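Local coordinates for ABC transporter periplasmic peptide-binding protein (Pseudoalteromonas, PDB 4QFL) that binds dipeptides in the periplasm, here Ala-Phe, and probably delivers them to an ABC transporter for uptake, at residues A[45-49]-A[50-54]; A[245-249]-A[250-254]; A[266-270]-A[271-275]; A[377-380]-A[381-385]. One frame throughout, in Å; residues are numbered along the deposited sequence.

In the fold
Contacts 1 and 4 are buried and meet at the bound dipeptide. Contact 1 offers backbone groups to the ligand, while contact 4 offers an arginine and a tyrosine. Contact 2 is partly buried and contact 3 lies at the surface; their centres are about 20 and 21 Å from the chain centre. These two hold the ends of strands 241-246 and 264-266 and the starts of helices 250-258 and 273-278. Contact 2 turns on an arginine that binds backbone carbonyls; contact 3 on backbone turn bonds, a water and a small apolar touch. Arg253 of contact 2 also reaches carbonyls of the segment 266-270. His267 in contact 3 packs against Arg383 of contact 4, which links the outer contacts to the pocket wall.

Contact 1 of 4, residues A[45-49]-A[50-54]; sequences QVTTT and GSTID. With PHE (phenylalanine), chain D; ALA (alanine), chain C.
Thr47 packs against Thr52 and Ile53 where the chain enters helix 50-60. An ST turn leads into this helix start: Thr47 OG1 accepts from Thr49 N at 3.0 Å. OG1 of Thr47 is anti to the backbone N (chi1 -166°), and this leaves the methyl CG2 facing the helix. The tight part is here. Thr47 CG2 meets Ile53 CD1 at 3.5 Å, the two side chains sliding past each other in opposite directions. The touch to Thr52 is looser, with CG2 to CG2 at 4.1 Å. The hydroxyl of Thr52 is bonded to Val40 N. Thr49 is the N-cap residue, and its side chain makes no capping bond. Its carbonyl starts the helical bonding: Thr49 O accepts from Ile53 N at 3.2 Å, almost straight at 171°, and weakly from Thr52 N.

Toward the ligand the two segments touch less. Thr48 turns its CB away from the helix and packs on Pro141 and Tyr142. Gly50 has no side chain, which lets the dipeptide come close. Here the ligand is held by backbone atoms: the phenylalanine N donates to Thr48 O at 2.9 Å. Its carboxylate, also bonded by Arg383 and Tyr385, sits at the N-terminal end of the helix, which probably favours the negative charge. There Gly50 N donates to OXT of the phenylalanine at 2.8 Å, with an angle of 146°.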
loop_
_atom_site.group_PDB
_atom_site.type_symbol
_atom_site.label_atom_id
_atom_site.label_comp_id
_atom_site.label_asym_id
_atom_site.label_seq_id
_atom_site.Cartn_x
_atom_site.Cartn_y
_atom_site.Cartn_z
ATOM N N GLN A 45 11.402 -0.355 1.569
ATOM C CA GLN A 45 11.470 0.875 2.359
ATOM C C GLN A 45 11.145 2.151 1.592
ATOM O O GLN A 45 10.636 3.112 2.164
ATOM C CB GLN A 45 12.871 1.039 2.952
ATOM C CG GLN A 45 13.233 0.022 4.011
ATOM C CD GLN A 45 14.547 0.365 4.669
ATOM O OE1 GLN A 45 15.460 0.868 4.015
ATOM N NE2 GLN A 45 14.649 0.110 5.968
ATOM N N VAL A 46 11.455 2.155 0.299
ATOM C CA VAL A 46 11.452 3.383 -0.477
ATOM C C VAL A 46 10.146 3.646 -1.245
ATOM O O VAL A 46 10.037 4.621 -1.992
ATOM C CB VAL A 46 12.675 3.431 -1.421
ATOM C CG1 VAL A 46 13.963 3.154 -0.638
ATOM C CG2 VAL A 46 12.533 2.451 -2.547
ATOM N N THR A 47 9.148 2.791 -1.037
ATOM C CA THR A 47 7.896 2.925 -1.758
ATOM C C THR A 47 6.681 2.554 -0.906
ATOM O O THR A 47 6.803 1.807 0.069
ATOM C CB THR A 47 7.908 2.025 -2.997
ATOM O OG1 THR A 47 6.839 2.399 -3.864
ATOM C CG2 THR A 47 7.727 0.580 -2.590
ATOM N N THR A 48 5.517 3.096 -1.276
ATOM C CA THR A 48 4.245 2.609 -0.776
ATOM C C THR A 48 3.387 2.096 -1.926
ATOM O O THR A 48 2.172 1.980 -1.798
ATOM C CB THR A 48 3.455 3.685 -0.035
ATOM O OG1 THR A 48 3.182 4.777 -0.919
ATOM C CG2 THR A 48 4.236 4.179 1.160
ATOM N N THR A 49 4.008 1.777 -3.053
ATOM C CA THR A 49 3.228 1.292 -4.186
ATOM C C THR A 49 3.091 -0.218 -4.210
ATOM O O THR A 49 4.071 -0.934 -4.303
ATOM C CB THR A 49 3.824 1.741 -5.507
ATOM O OG1 THR A 49 3.783 3.171 -5.555
ATOM C CG2 THR A 49 3.019 1.155 -6.658
ATOM N N GLY A 50 1.856 -0.694 -4.142
ATOM C CA GLY A 50 1.593 -2.120 -4.029
ATOM C C GLY A 50 2.179 -2.962 -5.147
ATOM O O GLY A 50 2.610 -4.089 -4.914
ATOM N N SER A 51 2.190 -2.410 -6.358
ATOM C CA SER A 51 2.724 -3.096 -7.522
ATOM C C SER A 51 4.162 -3.520 -7.287
ATOM O O SER A 51 4.553 -4.615 -7.653
ATOM C CB SER A 51 2.664 -2.169 -8.725
ATOM O OG SER A 51 1.451 -1.460 -8.713
ATOM N N THR A 52 4.949 -2.643 -6.677
ATOM C CA THR A 52 6.338 -2.952 -6.384
ATOM C C THR A 52 6.455 -3.932 -5.242
ATOM O O THR A 52 7.195 -4.903 -5.330
ATOM C CB THR A 52 7.128 -1.697 -6.039
ATOM O OG1 THR A 52 7.143 -0.829 -7.174
ATOM C CG2 THR A 52 8.562 -2.055 -5.684
ATOM N N ILE A 53 5.719 -3.679 -4.167
ATOM C CA ILE A 53 5.764 -4.541 -2.985
ATOM C C ILE A 53 5.291 -5.964 -3.291
ATOM O O ILE A 53 5.820 -6.941 -2.747
ATOM C CB ILE A 53 4.931 -3.946 -1.822
ATOM C CG1 ILE A 53 5.462 -2.561 -1.440
ATOM C CG2 ILE A 53 4.957 -4.869 -0.630
ATOM C CD1 ILE A 53 6.943 -2.536 -1.109
ATOM N N ASP A 54 4.297 -6.082 -4.166
ATOM C CA ASP A 54 3.771 -7.387 -4.528
ATOM C C ASP A 54 4.880 -8.232 -5.132
ATOM O O ASP A 54 4.878 -9.448 -4.982
ATOM C CB ASP A 54 2.596 -7.270 -5.502
ATOM C CG ASP A 54 1.261 -7.053 -4.794
ATOM O OD1 ASP A 54 1.220 -7.153 -3.551
ATOM O OD2 ASP A 54 0.244 -6.796 -5.476
HETATM N N PHE D . -0.675 1.807 -2.296
HETATM C CA PHE D . -1.445 2.209 -3.467
HETATM C C PHE D . -1.668 1.017 -4.369
HETATM O O PHE D . -2.708 0.901 -5.008
HETATM C CB PHE D . -0.693 3.275 -4.255
HETATM C CG PHE D . -0.649 4.605 -3.587
HETATM C CD1 PHE D . -1.802 5.176 -3.073
HETATM C CD2 PHE D . 0.539 5.291 -3.478
HETATM C CE1 PHE D . -1.772 6.403 -2.470
HETATM C CE2 PHE D . 0.579 6.521 -2.876
HETATM C CZ PHE D . -0.575 7.080 -2.366
HETATM O OXT PHE D . -0.802 0.148 -4.482
HETATM N N ALA C . -0.963 0.470 1.052
HETATM C CA ALA C . -0.248 0.620 -0.213
HETATM C C ALA C . -1.198 1.062 -1.324
HETATM O O ALA C . -2.386 0.744 -1.294
HETATM C CB ALA C . 0.452 -0.688 -0.590
#

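Contact 2 of 4, residues A[245-249]-A[250-254]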
loop_
_atom_site.group_PDB
_atom_site.type_symbol
_atom_site.label_atom_id
_atom_site.label_comp_id
_atom_site.label_asym_id
_atom_site.label_seq_id
_atom_site.Cartn_x
_atom_site.Cartn_y
_atom_site.Cartn_z
ATOM N N ASP A 245 6.420 -11.111 -15.259
ATOM C CA ASP A 245 6.298 -10.570 -16.599
ATOM C C ASP A 245 5.609 -9.225 -16.470
ATOM O O ASP A 245 4.423 -9.161 -16.180
ATOM C CB ASP A 245 5.462 -11.525 -17.454
ATOM C CG ASP A 245 5.267 -11.038 -18.872
ATOM O OD1 ASP A 245 5.453 -9.837 -19.117
ATOM O OD2 ASP A 245 4.913 -11.861 -19.744
ATOM N N ILE A 246 6.360 -8.151 -16.648
ATOM C CA ILE A 246 5.799 -6.815 -16.485
ATOM C C ILE A 246 4.900 -6.442 -17.655
ATOM O O ILE A 246 5.372 -6.166 -18.755
ATOM C CB ILE A 246 6.893 -5.778 -16.351
ATOM C CG1 ILE A 246 7.852 -6.187 -15.235
ATOM C CG2 ILE A 246 6.289 -4.419 -16.075
ATOM C CD1 ILE A 246 7.193 -6.359 -13.918
ATOM N N THR A 247 3.599 -6.438 -17.413
ATOM C CA THR A 247 2.616 -6.222 -18.467
ATOM C C THR A 247 1.530 -5.282 -17.956
ATOM O O THR A 247 0.548 -5.728 -17.360
ATOM C CB THR A 247 1.946 -7.541 -18.871
ATOM O OG1 THR A 247 2.943 -8.538 -19.108
ATOM C CG2 THR A 247 1.121 -7.357 -20.122
ATOM N N PRO A 248 1.697 -3.973 -18.191
ATOM C CA PRO A 248 0.780 -2.974 -17.633
ATOM C C PRO A 248 -0.653 -3.073 -18.149
ATOM O O PRO A 248 -1.589 -2.727 -17.436
ATOM C CB PRO A 248 1.402 -1.653 -18.069
ATOM C CG PRO A 248 2.838 -1.975 -18.301
ATOM C CD PRO A 248 2.849 -3.351 -18.861
ATOM N N ASN A 249 -0.834 -3.519 -19.380
ATOM C CA ASN A 249 -2.170 -3.538 -19.942
ATOM C C ASN A 249 -2.980 -4.700 -19.399
ATOM O O ASN A 249 -2.596 -5.859 -19.568
ATOM C CB ASN A 249 -2.118 -3.587 -21.465
ATOM C CG ASN A 249 -3.497 -3.497 -22.093
ATOM O OD1 ASN A 249 -4.159 -2.461 -22.027
ATOM N ND2 ASN A 249 -3.934 -4.582 -22.705
ATOM N N GLY A 250 -4.098 -4.382 -18.750
ATOM C CA GLY A 250 -4.940 -5.372 -18.096
ATOM C C GLY A 250 -5.425 -6.510 -18.981
ATOM O O GLY A 250 -5.353 -7.677 -18.615
ATOM N N THR A 251 -5.928 -6.183 -20.155
ATOM C CA THR A 251 -6.449 -7.218 -21.032
ATOM C C THR A 251 -5.341 -8.121 -21.572
ATOM O O THR A 251 -5.570 -9.300 -21.845
ATOM C CB THR A 251 -7.300 -6.609 -22.167
ATOM O OG1 THR A 251 -6.501 -5.713 -22.950
ATOM C CG2 THR A 251 -8.464 -5.828 -21.563
ATOM N N THR A 252 -4.138 -7.579 -21.712
ATOM C CA THR A 252 -2.999 -8.381 -22.136
ATOM C C THR A 252 -2.618 -9.415 -21.071
ATOM O O THR A 252 -2.184 -10.521 -21.395
ATOM C CB THR A 252 -1.779 -7.495 -22.462
ATOM O OG1 THR A 252 -2.145 -6.544 -23.462
ATOM C CG2 THR A 252 -0.611 -8.324 -22.978
ATOM N N ARG A 253 -2.769 -9.056 -19.799
ATOM C CA ARG A 253 -2.502 -10.009 -18.724
ATOM C C ARG A 253 -3.525 -11.123 -18.788
ATOM O O ARG A 253 -3.201 -12.282 -18.581
ATOM C CB ARG A 253 -2.504 -9.328 -17.358
ATOM C CG ARG A 253 -1.402 -8.260 -17.209
ATOM C CD ARG A 253 -1.100 -7.950 -15.741
ATOM N NE ARG A 253 -2.264 -7.418 -15.039
ATOM C CZ ARG A 253 -2.702 -6.168 -15.162
ATOM N NH1 ARG A 253 -2.073 -5.316 -15.955
ATOM N NH2 ARG A 253 -3.769 -5.774 -14.486
ATOM N N ILE A 254 -4.761 -10.772 -19.125
ATOM C CA ILE A 254 -5.793 -11.773 -19.349
ATOM C C ILE A 254 -5.398 -12.666 -20.523
ATOM O O ILE A 254 -5.433 -13.889 -20.422
ATOM C CB ILE A 254 -7.164 -11.130 -19.661
ATOM C CG1 ILE A 254 -7.622 -10.256 -18.503
ATOM C CG2 ILE A 254 -8.224 -12.212 -19.947
ATOM C CD1 ILE A 254 -7.993 -11.024 -17.295
#
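Arg253 sets out from the helix with CG beside its backbone N and then bends at chi3 (-61°), which folds the guanidinium back toward the carbonyls of Thr247 and Pro248. In Thr247, chi1 (-49°) puts OG1 beside the backbone N and CG2 anti to it, which brings the methyl against Thr252. The two CG2 atoms of Thr247 and Thr252 are 3.5 Å apart. That is tighter than usual carbon contact, and the side chains cross at about a right angle.

Arg253 NH1 holds two oxygens. It donates to Thr247 O at 3.0 Å, nearly straight at 165°. This oxygen lies in the guanidinium plane, and NH1 lies in the carbonyl plane. The second bond, from NH1 to Pro248 O, is weak although equally short. Gly250 CA sits 3.3 Å above one face of the guanidinium, toward its rim. Alongside, the arginine chain packs on the turn, with Arg253 CG 3.8 Å from Thr247 CB.

The segment is the connection from strand 241-246 into helix 250-258. The first helical turn closes through Asn249 O, which accepts from Arg253 N at 3.2 Å and more weakly from Thr252 N. The helix then leads to strand 264-266; both strands run parallel to strand 30-35 and pair with it. Arg253 ties this unit together, since NE reaches Ala266 O and NH2 reaches His267 O. The hydroxyl OG1 of Thr247 is bonded to Lys256 NZ, which also forms a salt bridge with Asp245.

Contact 3 of 4, residues A[266-270]-A[271-275]; sequences AHPSS and AQLSI
Ser269 is extended, and Ser270 and Ala271 turn the chain, which brings Gln272 N back to Ser269 O. Two overlapping beta turns result. Gln272 N donates to Ser269 O at 2.8 Å, and Leu273 N donates to Ser270 O at 3.0 Å. The second bond is straighter, at 170°. The turns run straight into helix 273-278, with Gln272 at the N-cap position. Water 1 extends the pattern by one residue: it donates to Ser270 O at 2.7 Å and accepts from Ser274 N. Ser270 O therefore serves both the turn and the water.

The side chains add little polar chemistry. Gln272 is bent at chi2 (79°), which swings its amide back along the loop, where the side chain also meets Thr251 and Ile254 of helix 250-258. Leu273 lies over the turn, with CG 3.7 Å from Ser270 O. Its CD2 branch reaches back to the ring of Pro268, touching CB at 4.1 Å, and CG of that ring is equally near. An alanine at Leu273 would lack both methyl branches and would probably leave a gap beside Pro268 and the ring of Phe509.

The turn carries the chain from strand 264-266 to helix 273-278 at the protein surface. Pro268 and Leu273 both rest on Phe509 of strand 500-513. Pro268 also touches Ile254, so helix 250-258 packs against the same turn through both Pro268 and Gln272.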
loop_
_atom_site.group_PDB
_atom_site.type_symbol
_atom_site.label_atom_id
_atom_site.label_comp_id
_atom_site.label_asym_id
_atom_site.label_seq_id
_atom_site.Cartn_x
_atom_site.Cartn_y
_atom_site.Cartn_z
ATOM N N ALA A 266 -2.067 -10.763 -11.955
ATOM C CA ALA A 266 -2.393 -9.737 -10.984
ATOM C C ALA A 266 -3.580 -8.929 -11.462
ATOM O O ALA A 266 -3.707 -8.632 -12.651
ATOM C CB ALA A 266 -1.190 -8.820 -10.772
ATOM N N HIS A 267 -4.448 -8.587 -10.520
ATOM C CA HIS A 267 -5.573 -7.698 -10.774
ATOM C C HIS A 267 -6.236 -7.960 -12.121
ATOM O O HIS A 267 -6.120 -7.141 -13.031
ATOM C CB HIS A 267 -5.115 -6.237 -10.701
ATOM C CG HIS A 267 -4.425 -5.883 -9.419
ATOM N ND1 HIS A 267 -5.111 -5.502 -8.290
ATOM C CD2 HIS A 267 -3.111 -5.854 -9.091
ATOM C CE1 HIS A 267 -4.252 -5.254 -7.316
ATOM N NE2 HIS A 267 -3.031 -5.450 -7.780
ATOM N N PRO A 268 -6.932 -9.107 -12.255
ATOM C CA PRO A 268 -7.640 -9.423 -13.501
ATOM C C PRO A 268 -8.709 -8.384 -13.833
ATOM O O PRO A 268 -9.419 -7.908 -12.951
ATOM C CB PRO A 268 -8.278 -10.783 -13.208
ATOM C CG PRO A 268 -8.316 -10.887 -11.733
ATOM C CD PRO A 268 -7.098 -10.173 -11.255
ATOM N N SER A 269 -8.813 -8.029 -15.108
ATOM C CA SER A 269 -9.790 -7.038 -15.546
ATOM C C SER A 269 -11.233 -7.528 -15.381
ATOM O O SER A 269 -11.604 -8.590 -15.881
ATOM C CB SER A 269 -9.534 -6.643 -17.001
ATOM O OG SER A 269 -8.248 -6.072 -17.161
ATOM N N SER A 270 -12.040 -6.731 -14.693
ATOM C CA SER A 270 -13.439 -7.074 -14.424
ATOM C C SER A 270 -14.148 -7.582 -15.648
ATOM O O SER A 270 -14.887 -8.557 -15.577
ATOM C CB SER A 270 -14.200 -5.848 -13.950
ATOM O OG SER A 270 -13.445 -5.134 -13.008
ATOM N N ALA A 271 -13.951 -6.895 -16.770
ATOM C CA ALA A 271 -14.692 -7.204 -17.986
ATOM C C ALA A 271 -14.424 -8.629 -18.432
ATOM O O ALA A 271 -15.216 -9.218 -19.162
ATOM C CB ALA A 271 -14.338 -6.234 -19.089
ATOM N N GLN A 272 -13.310 -9.193 -17.984
ATOM C CA GLN A 272 -12.964 -10.549 -18.378
ATOM C C GLN A 272 -13.112 -11.608 -17.294
ATOM O O GLN A 272 -12.729 -12.755 -17.507
ATOM C CB GLN A 272 -11.560 -10.596 -18.981
ATOM C CG GLN A 272 -11.510 -10.110 -20.430
ATOM C CD GLN A 272 -11.521 -8.602 -20.531
ATOM O OE1 GLN A 272 -10.820 -7.925 -19.787
ATOM N NE2 GLN A 272 -12.324 -8.066 -21.444
ATOM N N LEU A 273 -13.673 -11.254 -16.141
ATOM C CA LEU A 273 -13.843 -12.251 -15.080
ATOM C C LEU A 273 -14.730 -13.391 -15.542
ATOM O O LEU A 273 -14.469 -14.547 -15.241
ATOM C CB LEU A 273 -14.423 -11.639 -13.808
ATOM C CG LEU A 273 -13.455 -10.772 -13.013
ATOM C CD1 LEU A 273 -14.141 -10.194 -11.784
ATOM C CD2 LEU A 273 -12.243 -11.589 -12.639
ATOM N N SER A 274 -15.785 -13.060 -16.271
ATOM C CA SER A 274 -16.703 -14.082 -16.768
ATOM C C SER A 274 -16.020 -15.038 -17.750
ATOM O O SER A 274 -16.281 -16.236 -17.751
ATOM C CB SER A 274 -17.919 -13.429 -17.417
ATOM O OG SER A 274 -18.690 -14.388 -18.113
ATOM N N ILE A 275 -15.152 -14.499 -18.591
ATOM C CA ILE A 275 -14.366 -15.331 -19.489
ATOM C C ILE A 275 -13.554 -16.349 -18.685
ATOM O O ILE A 275 -13.612 -17.554 -18.954
ATOM C CB ILE A 275 -13.418 -14.464 -20.353
ATOM C CG1 ILE A 275 -14.214 -13.699 -21.416
ATOM C CG2 ILE A 275 -12.311 -15.312 -20.972
ATOM C CD1 ILE A 275 -14.957 -12.471 -20.870
HETATM O O HOH W 1 -16.763 -10.261 -16.372
#

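Contact 4 of 4, residues A[377-380]-A[381-385]; sequences WAMP and VSRIY. With PHE (phenylalanine), chain D.
Arg383 and Tyr385, which both pack on Met379, hold the carboxylate of the bound phenylalanine. The guanidinium meets it edge on, with the carboxylate carbon in its plane. Arg383 NE donates to O of the phenylalanine at 3.0 Å and 163°, and Arg383 NH2 donates to OXT at 3.0 Å. A weak bond also runs from NH2 to O. Tyr385 OH donates to the same O at 2.6 Å, so this oxygen has three donors.

The next layer positions these groups. Arg383 CB lies 3.7 Å above one face of the Tyr385 ring, toward its rim. Arg383 NH1 donates to Ser382 O, tilted from the carbonyl plane, and forms a salt bridge with Glu36. This is the carboxylate end of the dipeptide pocket, built on the loop that follows strand 373-378. A leucine in place of Arg383 would probably leave the ligand carboxylate and Glu36 without their positive partner.

Met379 backs both residues. Its SD lies 3.8 Å from Arg383 CG, where the two side chains cross at about a right angle. A bend at chi3 (-76°) then sends CE to Tyr385 CE1, 3.7 Å away. The sulfur makes an oblique Met-aromatic contact, 5.0 Å from SD to the Tyr385 ring centre. Met379 itself touches Trp414 and Phe417 of helix 414-422 and Leu431 of strand 428-434.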
loop_
_atom_site.group_PDB
_atom_site.type_symbol
_atom_site.label_atom_id
_atom_site.label_comp_id
_atom_site.label_asym_id
_atom_site.label_seq_id
_atom_site.Cartn_x
_atom_site.Cartn_y
_atom_site.Cartn_z
ATOM N N TRP A 377 -7.816 13.017 -12.384
ATOM C CA TRP A 377 -6.740 12.110 -12.678
ATOM C C TRP A 377 -7.179 10.671 -12.435
ATOM O O TRP A 377 -7.744 10.367 -11.388
ATOM C CB TRP A 377 -5.541 12.482 -11.824
ATOM C CG TRP A 377 -4.852 13.695 -12.349
ATOM C CD1 TRP A 377 -5.413 14.907 -12.631
ATOM C CD2 TRP A 377 -3.462 13.814 -12.652
ATOM N NE1 TRP A 377 -4.453 15.778 -13.099
ATOM C CE2 TRP A 377 -3.248 15.126 -13.120
ATOM C CE3 TRP A 377 -2.377 12.938 -12.564
ATOM C CZ2 TRP A 377 -1.992 15.578 -13.499
ATOM C CZ3 TRP A 377 -1.144 13.384 -12.946
ATOM C CH2 TRP A 377 -0.956 14.694 -13.407
ATOM N N ALA A 378 -6.921 9.802 -13.412
ATOM C CA ALA A 378 -7.371 8.410 -13.375
ATOM C C ALA A 378 -6.212 7.426 -13.476
ATOM O O ALA A 378 -5.382 7.529 -14.379
ATOM C CB ALA A 378 -8.376 8.142 -14.493
ATOM N N MET A 379 -6.174 6.463 -12.554
ATOM C CA MET A 379 -5.159 5.406 -12.546
ATOM C C MET A 379 -5.198 4.578 -13.833
ATOM O O MET A 379 -6.279 4.290 -14.354
ATOM C CB MET A 379 -5.352 4.499 -11.325
ATOM C CG MET A 379 -5.357 5.268 -10.026
ATOM S SD MET A 379 -5.707 4.264 -8.565
ATOM C CE MET A 379 -7.474 4.060 -8.743
ATOM N N PRO A 380 -4.015 4.186 -14.343
ATOM C CA PRO A 380 -3.891 3.446 -15.602
ATOM C C PRO A 380 -4.047 1.931 -15.443
ATOM O O PRO A 380 -4.162 1.210 -16.430
ATOM C CB PRO A 380 -2.464 3.771 -16.038
ATOM C CG PRO A 380 -1.729 3.897 -14.754
ATOM C CD PRO A 380 -2.695 4.510 -13.768
ATOM N N VAL A 381 -4.044 1.456 -14.204
ATOM C CA VAL A 381 -4.083 0.023 -13.932
ATOM C C VAL A 381 -5.169 -0.296 -12.908
ATOM O O VAL A 381 -5.569 0.560 -12.117
ATOM C CB VAL A 381 -2.744 -0.460 -13.377
ATOM C CG1 VAL A 381 -1.694 -0.506 -14.470
ATOM C CG2 VAL A 381 -2.302 0.450 -12.249
ATOM N N SER A 382 -5.628 -1.544 -12.916
ATOM C CA SER A 382 -6.621 -2.025 -11.955
ATOM C C SER A 382 -6.031 -2.164 -10.545
ATOM O O SER A 382 -4.920 -2.675 -10.386
ATOM C CB SER A 382 -7.160 -3.383 -12.420
ATOM O OG SER A 382 -8.057 -3.920 -11.468
ATOM N N ARG A 383 -6.761 -1.692 -9.532
ATOM C CA ARG A 383 -6.364 -1.868 -8.131
ATOM C C ARG A 383 -7.530 -2.506 -7.405
ATOM O O ARG A 383 -8.665 -2.468 -7.888
ATOM C CB ARG A 383 -6.046 -0.528 -7.450
ATOM C CG ARG A 383 -5.332 0.499 -8.310
ATOM C CD ARG A 383 -3.982 0.003 -8.777
ATOM N NE ARG A 383 -3.115 -0.406 -7.680
ATOM C CZ ARG A 383 -2.358 -1.506 -7.687
ATOM N NH1 ARG A 383 -2.373 -2.337 -8.727
ATOM N NH2 ARG A 383 -1.594 -1.790 -6.643
ATOM N N ILE A 384 -7.266 -3.081 -6.242
ATOM C CA ILE A 384 -8.329 -3.693 -5.465
ATOM C C ILE A 384 -9.465 -2.709 -5.240
ATOM O O ILE A 384 -10.635 -3.060 -5.374
ATOM C CB ILE A 384 -7.820 -4.148 -4.103
ATOM C CG1 ILE A 384 -6.708 -5.177 -4.279
ATOM C CG2 ILE A 384 -8.962 -4.737 -3.278
ATOM C CD1 ILE A 384 -5.999 -5.500 -2.990
ATOM N N TYR A 385 -9.122 -1.480 -4.887
ATOM C CA TYR A 385 -10.134 -0.498 -4.529
ATOM C C TYR A 385 -10.789 0.179 -5.732
ATOM O O TYR A 385 -11.752 0.915 -5.580
ATOM C CB TYR A 385 -9.544 0.542 -3.582
ATOM C CG TYR A 385 -8.221 1.101 -4.038
ATOM C CD1 TYR A 385 -8.167 2.178 -4.909
ATOM C CD2 TYR A 385 -7.027 0.552 -3.600
ATOM C CE1 TYR A 385 -6.962 2.698 -5.328
ATOM C CE2 TYR A 385 -5.814 1.064 -4.019
ATOM C CZ TYR A 385 -5.788 2.140 -4.879
ATOM O OH TYR A 385 -4.590 2.660 -5.298
HETATM N N PHE D . -0.675 1.807 -2.296
HETATM C CA PHE D . -1.445 2.209 -3.467
HETATM C C PHE D . -1.668 1.017 -4.369
HETATM O O PHE D . -2.708 0.901 -5.008
HETATM C CB PHE D . -0.693 3.275 -4.255
HETATM C CG PHE D . -0.649 4.605 -3.587
HETATM C CD1 PHE D . -1.802 5.176 -3.073
HETATM C CD2 PHE D . 0.539 5.291 -3.478
HETATM C CE1 PHE D . -1.772 6.403 -2.470
HETATM C CE2 PHE D . 0.579 6.521 -2.876
HETATM C CZ PHE D . -0.575 7.080 -2.366
HETATM O OXT PHE D . -0.802 0.148 -4.482
#